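Local atomic coordinates of transcriptional regulator, TetR family (Cytophaga hutchinsonii, PDB entry 3EUP), a protein that probably binds operator DNA as a dimer through an N-terminal helix-turn-helix domain and regulates transcription in the manner of TetR-family repressors. Residues A[24-29]-A[55-59]; A[66-70]-A[104-110]. All coordinates share one frame; numbering follows the deposited sequence.

Interaction 1. Residues A[24-29]-A[55-59]; sequences FNVKGL and KEAVA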
loop_
_atom_site.group_PDB
_atom_site.type_symbol
_atom_site.label_atom_id
_atom_site.label_comp_id
_atom_site.label_asym_id
_atom_site.label_seq_id
_atom_site.Cartn_x
_atom_site.Cartn_y
_atom_site.Cartn_z
ATOM N N PHE A 24 12.473 -10.146 5.725
ATOM C CA PHE A 24 12.309 -9.418 4.455
ATOM C C PHE A 24 10.977 -8.671 4.432
ATOM O O PHE A 24 10.901 -7.558 3.929
ATOM C CB PHE A 24 12.402 -10.310 3.230
ATOM C CG PHE A 24 13.794 -10.710 2.889
ATOM C CD1 PHE A 24 14.703 -9.778 2.368
ATOM C CD2 PHE A 24 14.222 -11.994 3.143
ATOM C CE1 PHE A 24 16.026 -10.150 2.055
ATOM C CE2 PHE A 24 15.551 -12.385 2.855
ATOM C CZ PHE A 24 16.440 -11.467 2.307
ATOM N N ASN A 25 9.926 -9.283 4.955
ATOM C CA ASN A 25 8.588 -8.685 4.901
ATOM C C ASN A 25 8.507 -7.379 5.687
ATOM O O ASN A 25 7.726 -6.509 5.326
ATOM C CB ASN A 25 7.503 -9.653 5.358
ATOM C CG ASN A 25 6.125 -9.251 4.891
ATOM O OD1 ASN A 25 5.939 -8.782 3.760
ATOM N ND2 ASN A 25 5.151 -9.417 5.759
ATOM N N VAL A 26 9.349 -7.238 6.700
ATOM C CA VAL A 26 9.386 -6.062 7.583
ATOM C C VAL A 26 10.411 -5.018 7.143
ATOM O O VAL A 26 10.089 -3.835 7.007
ATOM C CB VAL A 26 9.679 -6.510 9.038
ATOM C CG1 VAL A 26 10.102 -5.302 9.953
ATOM C CG2 VAL A 26 8.459 -7.178 9.593
ATOM N N LYS A 27 11.628 -5.464 6.865
ATOM C CA LYS A 27 12.745 -4.565 6.572
ATOM C C LYS A 27 12.964 -4.310 5.081
ATOM O O LYS A 27 13.670 -3.360 4.703
ATOM C CB LYS A 27 14.030 -5.131 7.165
ATOM C CG LYS A 27 13.993 -5.279 8.670
ATOM C CD LYS A 27 15.415 -5.548 9.203
ATOM C CE LYS A 27 15.565 -5.186 10.672
ATOM N NZ LYS A 27 16.967 -5.397 11.130
ATOM N N GLY A 28 12.393 -5.153 4.223
ATOM C CA GLY A 28 12.585 -4.981 2.796
ATOM C C GLY A 28 13.935 -5.515 2.352
ATOM O O GLY A 28 14.733 -5.926 3.153
ATOM N N LEU A 29 14.154 -5.564 1.056
ATOM C CA LEU A 29 15.423 -6.069 0.532
ATOM C C LEU A 29 16.560 -5.110 0.941
ATOM O O LEU A 29 17.583 -5.548 1.453
ATOM C CB LEU A 29 15.319 -6.256 -0.979
ATOM C CG LEU A 29 16.609 -6.550 -1.751
ATOM C CD1 LEU A 29 17.191 -7.945 -1.403
ATOM C CD2 LEU A 29 16.392 -6.343 -3.297
ATOM N N LYS A 55 21.587 -12.445 -1.890
ATOM C CA LYS A 55 20.507 -11.962 -1.034
ATOM C C LYS A 55 19.207 -11.809 -1.811
ATOM O O LYS A 55 18.117 -12.057 -1.279
ATOM C CB LYS A 55 20.878 -10.631 -0.389
ATOM C CG LYS A 55 19.776 -10.093 0.524
ATOM C CD LYS A 55 20.248 -9.005 1.442
ATOM C CE LYS A 55 20.636 -7.782 0.679
ATOM N NZ LYS A 55 20.298 -6.547 1.423
ATOM N N GLU A 56 19.335 -11.374 -3.074
ATOM C CA GLU A 56 18.176 -11.159 -3.925
ATOM C C GLU A 56 17.422 -12.453 -4.190
ATOM O O GLU A 56 16.207 -12.441 -4.184
ATOM C CB GLU A 56 18.559 -10.459 -5.251
ATOM C CG GLU A 56 17.614 -10.771 -6.406
ATOM C CD GLU A 56 17.822 -9.897 -7.648
ATOM O OE1 GLU A 56 18.665 -8.946 -7.594
ATOM O OE2 GLU A 56 17.090 -10.144 -8.655
ATOM N N ALA A 57 18.133 -13.546 -4.441
ATOM C CA ALA A 57 17.521 -14.863 -4.583
ATOM C C ALA A 57 16.768 -15.258 -3.290
ATOM O O ALA A 57 15.689 -15.831 -3.362
ATOM C CB ALA A 57 18.565 -15.939 -4.932
ATOM N N VAL A 58 17.321 -14.908 -2.132
ATOM C CA VAL A 58 16.633 -15.164 -0.859
ATOM C C VAL A 58 15.350 -14.314 -0.748
ATOM O O VAL A 58 14.322 -14.822 -0.350
ATOM C CB VAL A 58 17.523 -14.898 0.382
ATOM C CG1 VAL A 58 16.785 -15.361 1.638
ATOM C CG2 VAL A 58 18.918 -15.558 0.224
ATOM N N ALA A 59 15.421 -13.043 -1.147
ATOM C CA ALA A 59 14.253 -12.118 -1.119
ATOM C C ALA A 59 13.118 -12.599 -2.003
ATOM O O ALA A 59 11.962 -12.560 -1.599
ATOM C CB ALA A 59 14.660 -10.731 -1.517
#
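Phe24 lays one face of its ring against Ala59: Ala59 CA sits 4.0 Å from the centroid of the Phe24 ring and only 4° off its normal, a CH-pi contact made almost squarely over the centre. Ala59 CB leans over the same face, toward the CE1 side. Near the CE2 corner of the ring comes Val58, whose CG1 lies 3.4 Å from Phe24 CE2, the two side chains crossing at about a right angle. Phe24 gets there because CG lies anti to its own carbonyl carbon (chi1 -76°), which turns the ring toward the first turn of helix 55-78.

Leu29 packs on the same alanine from the end of its chain. Its CD1 methyl rests 3.8 Å from Ala59 CB, and Lys55 CG comes against the same methyl. From there the Lys55 chain, extended through its first two torsions, bends at chi3 and chi4 and passes obliquely over Leu29. Those bends deliver NZ to the backbone: Lys55 NZ donates to Leu29 O at 2.9 Å, with a C=O...N angle of 155° and the donor tilted from the carbonyl plane. The same ammonium also bonds Thr32 O, so two main-chain oxygens near the end of helix 10-31 hold it.

Segments 24-29 and 55-59 run roughly antiparallel, within the DNA-binding domain characteristic of TetR regulators. Helices 34-41 and 45-48, which form the helix-turn-helix in this family, lie in the chain between them; Phe24 also reaches Ala62, one turn farther along helix 55-78.

Interaction 2. Residues A[66-70]-A[104-110]; sequences NWGHV and PVGGCPL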
loop_
_atom_site.group_PDB
_atom_site.type_symbol
_atom_site.label_atom_id
_atom_site.label_comp_id
_atom_site.label_asym_id
_atom_site.label_seq_id
_atom_site.Cartn_x
_atom_site.Cartn_y
_atom_site.Cartn_z
ATOM N N ASN A 66 5.904 -15.936 1.609
ATOM C CA ASN A 66 4.981 -14.994 2.260
ATOM C C ASN A 66 3.622 -14.882 1.595
ATOM O O ASN A 66 2.567 -15.017 2.250
ATOM C CB ASN A 66 5.638 -13.606 2.360
ATOM C CG ASN A 66 6.617 -13.518 3.517
ATOM O OD1 ASN A 66 7.582 -12.747 3.479
ATOM N ND2 ASN A 66 6.391 -14.328 4.534
ATOM N N TRP A 67 3.656 -14.651 0.288
ATOM C CA TRP A 67 2.457 -14.590 -0.493
ATOM C C TRP A 67 1.828 -15.986 -0.643
ATOM O O TRP A 67 0.614 -16.110 -0.589
ATOM C CB TRP A 67 2.729 -13.922 -1.836
ATOM C CG TRP A 67 1.499 -13.752 -2.634
ATOM C CD1 TRP A 67 1.176 -14.404 -3.785
ATOM C CD2 TRP A 67 0.366 -12.949 -2.292
ATOM N NE1 TRP A 67 -0.059 -14.000 -4.216
ATOM C CE2 TRP A 67 -0.580 -13.117 -3.308
ATOM C CE3 TRP A 67 0.084 -12.069 -1.239
ATOM C CZ2 TRP A 67 -1.784 -12.432 -3.317
ATOM C CZ3 TRP A 67 -1.113 -11.387 -1.246
ATOM C CH2 TRP A 67 -2.029 -11.569 -2.279
ATOM N N GLY A 68 2.639 -17.028 -0.820
ATOM C CA GLY A 68 2.093 -18.391 -0.861
ATOM C C GLY A 68 1.299 -18.688 0.423
ATOM O O GLY A 68 0.262 -19.384 0.404
ATOM N N HIS A 69 1.786 -18.160 1.547
ATOM C CA HIS A 69 1.083 -18.318 2.803
ATOM C C HIS A 69 -0.255 -17.584 2.802
ATOM O O HIS A 69 -1.270 -18.146 3.270
ATOM C CB HIS A 69 1.914 -17.824 3.964
ATOM C CG HIS A 69 1.300 -18.111 5.289
ATOM N ND1 HIS A 69 0.551 -17.182 5.981
ATOM C CD2 HIS A 69 1.272 -19.241 6.030
ATOM C CE1 HIS A 69 0.111 -17.722 7.102
ATOM N NE2 HIS A 69 0.534 -18.971 7.155
ATOM N N VAL A 70 -0.290 -16.355 2.276
ATOM C CA VAL A 70 -1.557 -15.632 2.225
ATOM C C VAL A 70 -2.530 -16.397 1.314
ATOM O O VAL A 70 -3.692 -16.548 1.647
ATOM C CB VAL A 70 -1.418 -14.172 1.712
ATOM C CG1 VAL A 70 -2.822 -13.535 1.512
ATOM C CG2 VAL A 70 -0.576 -13.338 2.656
ATOM N N PRO A 104 1.421 -13.026 7.307
ATOM C CA PRO A 104 2.824 -13.069 7.702
ATOM C C PRO A 104 3.159 -11.905 8.638
ATOM O O PRO A 104 2.496 -10.860 8.622
ATOM C CB PRO A 104 3.585 -12.901 6.384
ATOM C CG PRO A 104 2.590 -13.122 5.300
ATOM C CD PRO A 104 1.240 -12.822 5.862
ATOM N N VAL A 105 4.181 -12.109 9.461
ATOM C CA VAL A 105 4.755 -11.009 10.244
ATOM C C VAL A 105 5.126 -9.852 9.311
ATOM O O VAL A 105 5.778 -10.072 8.310
ATOM C CB VAL A 105 6.020 -11.454 10.985
ATOM C CG1 VAL A 105 6.754 -10.237 11.593
ATOM C CG2 VAL A 105 5.646 -12.466 12.083
ATOM N N GLY A 106 4.704 -8.636 9.643
ATOM C CA GLY A 106 4.918 -7.474 8.755
ATOM C C GLY A 106 3.792 -7.155 7.790
ATOM O O GLY A 106 3.853 -6.138 7.093
ATOM N N GLY A 107 2.770 -8.008 7.712
ATOM C CA GLY A 107 1.559 -7.687 6.959
ATOM C C GLY A 107 1.609 -8.234 5.552
ATOM O O GLY A 107 2.193 -9.310 5.323
ATOM N N CYS A 108 1.013 -7.505 4.610
ATOM C CA CYS A 108 0.795 -8.029 3.282
ATOM C C CYS A 108 2.069 -7.917 2.471
ATOM O O CYS A 108 2.565 -6.808 2.261
ATOM C CB CYS A 108 -0.314 -7.286 2.545
ATOM S SG CYS A 108 -0.641 -7.936 0.901
ATOM N N PRO A 109 2.608 -9.069 2.013
ATOM C CA PRO A 109 3.814 -8.999 1.190
ATOM C C PRO A 109 3.601 -8.323 -0.174
ATOM O O PRO A 109 4.561 -7.819 -0.782
ATOM C CB PRO A 109 4.226 -10.452 1.028
ATOM C CG PRO A 109 2.991 -11.261 1.306
ATOM C CD PRO A 109 2.186 -10.455 2.291
ATOM N N LEU A 110 2.361 -8.314 -0.664
ATOM C CA LEU A 110 2.104 -7.768 -1.976
ATOM C C LEU A 110 2.210 -6.250 -1.878
ATOM O O LEU A 110 2.909 -5.594 -2.672
ATOM C CB LEU A 110 0.740 -8.259 -2.458
ATOM C CG LEU A 110 0.102 -7.712 -3.702
ATOM C CD1 LEU A 110 -1.162 -8.549 -4.008
ATOM C CD2 LEU A 110 -0.212 -6.245 -3.487
#
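Pro109 pushes its ring into helix 55-78 between Asn66 and Trp67, with Pro109 CG 3.6 Å from Trp67 N and Pro109 CB against Asn66 CB. Trp67 can be followed outward from there. Its CB stands near Pro109 CG, and CG, anti to the backbone N (chi1 -176°), carries the indole along the start of helix 109-117. CE3 has Pro109 CG at the ring edge, in plane, 3.9 Å away. CZ3 comes next, 3.8 Å from Leu110 CB and near Cys108 SG, whose sulfur-aromatic approach is oblique. CZ2 is farther from the same leucine, and CH2, at the tip, meets Leu110 CD1 at 3.6 Å. The indole and the leucine chain thus run alongside each other in one direction. Were an alanine here in place of Trp67, Leu110 and Pro109 CG would be likely to face a gap where the indole packs, and Cys108 SG would lose its contact with the indole.

One turn on, Val70 CG2 bridges two prolines, touching Pro104 CD at 3.7 Å and Pro109 CD at 4.0 Å. Pro104 CG also packs on the backbone oxygen of Asn66, which already accepts the helical bond from Val70 N. The two prolines are brought together by a type II beta turn from Pro104 to Gly107, closed by Gly107 N to Pro104 O; Gly106 and Gly107 both have positive phi angles that suit residues without a side chain. Cys108 follows as N-cap of helix 109-117.

The contact is buried, its centre about 4 Å from the centre of the folded chain. Helix 122-148 flanks it through Ala131 at Trp67 and through Ile132 and Trp135 at Leu110, helix 158-179 meets Cys108 and Leu110, and Leu174 of the second subunit also packs on Leu110.

Overall arrangement
Interactions 1 and 2 lie in series along the chain, their centres 12 Å apart, and share helix 55-78: its first turn packs on 24-29 and a later one on 104-110. Asn25 ties them directly. Its ND2 probably bonds both Val105 O at 2.7 Å and Gly107 O at 3.0 Å, while OD1 accepts from Asn112 ND2, so the C-terminal part of helix 10-31 is fastened to the turn of interaction 2. The pair therefore joins the DNA-binding domain to the C-terminal domain. In TetR relatives, ligand-driven shifts pass through this junction to the DNA-binding helices; a similar role here is plausible, though no ligand site is identified.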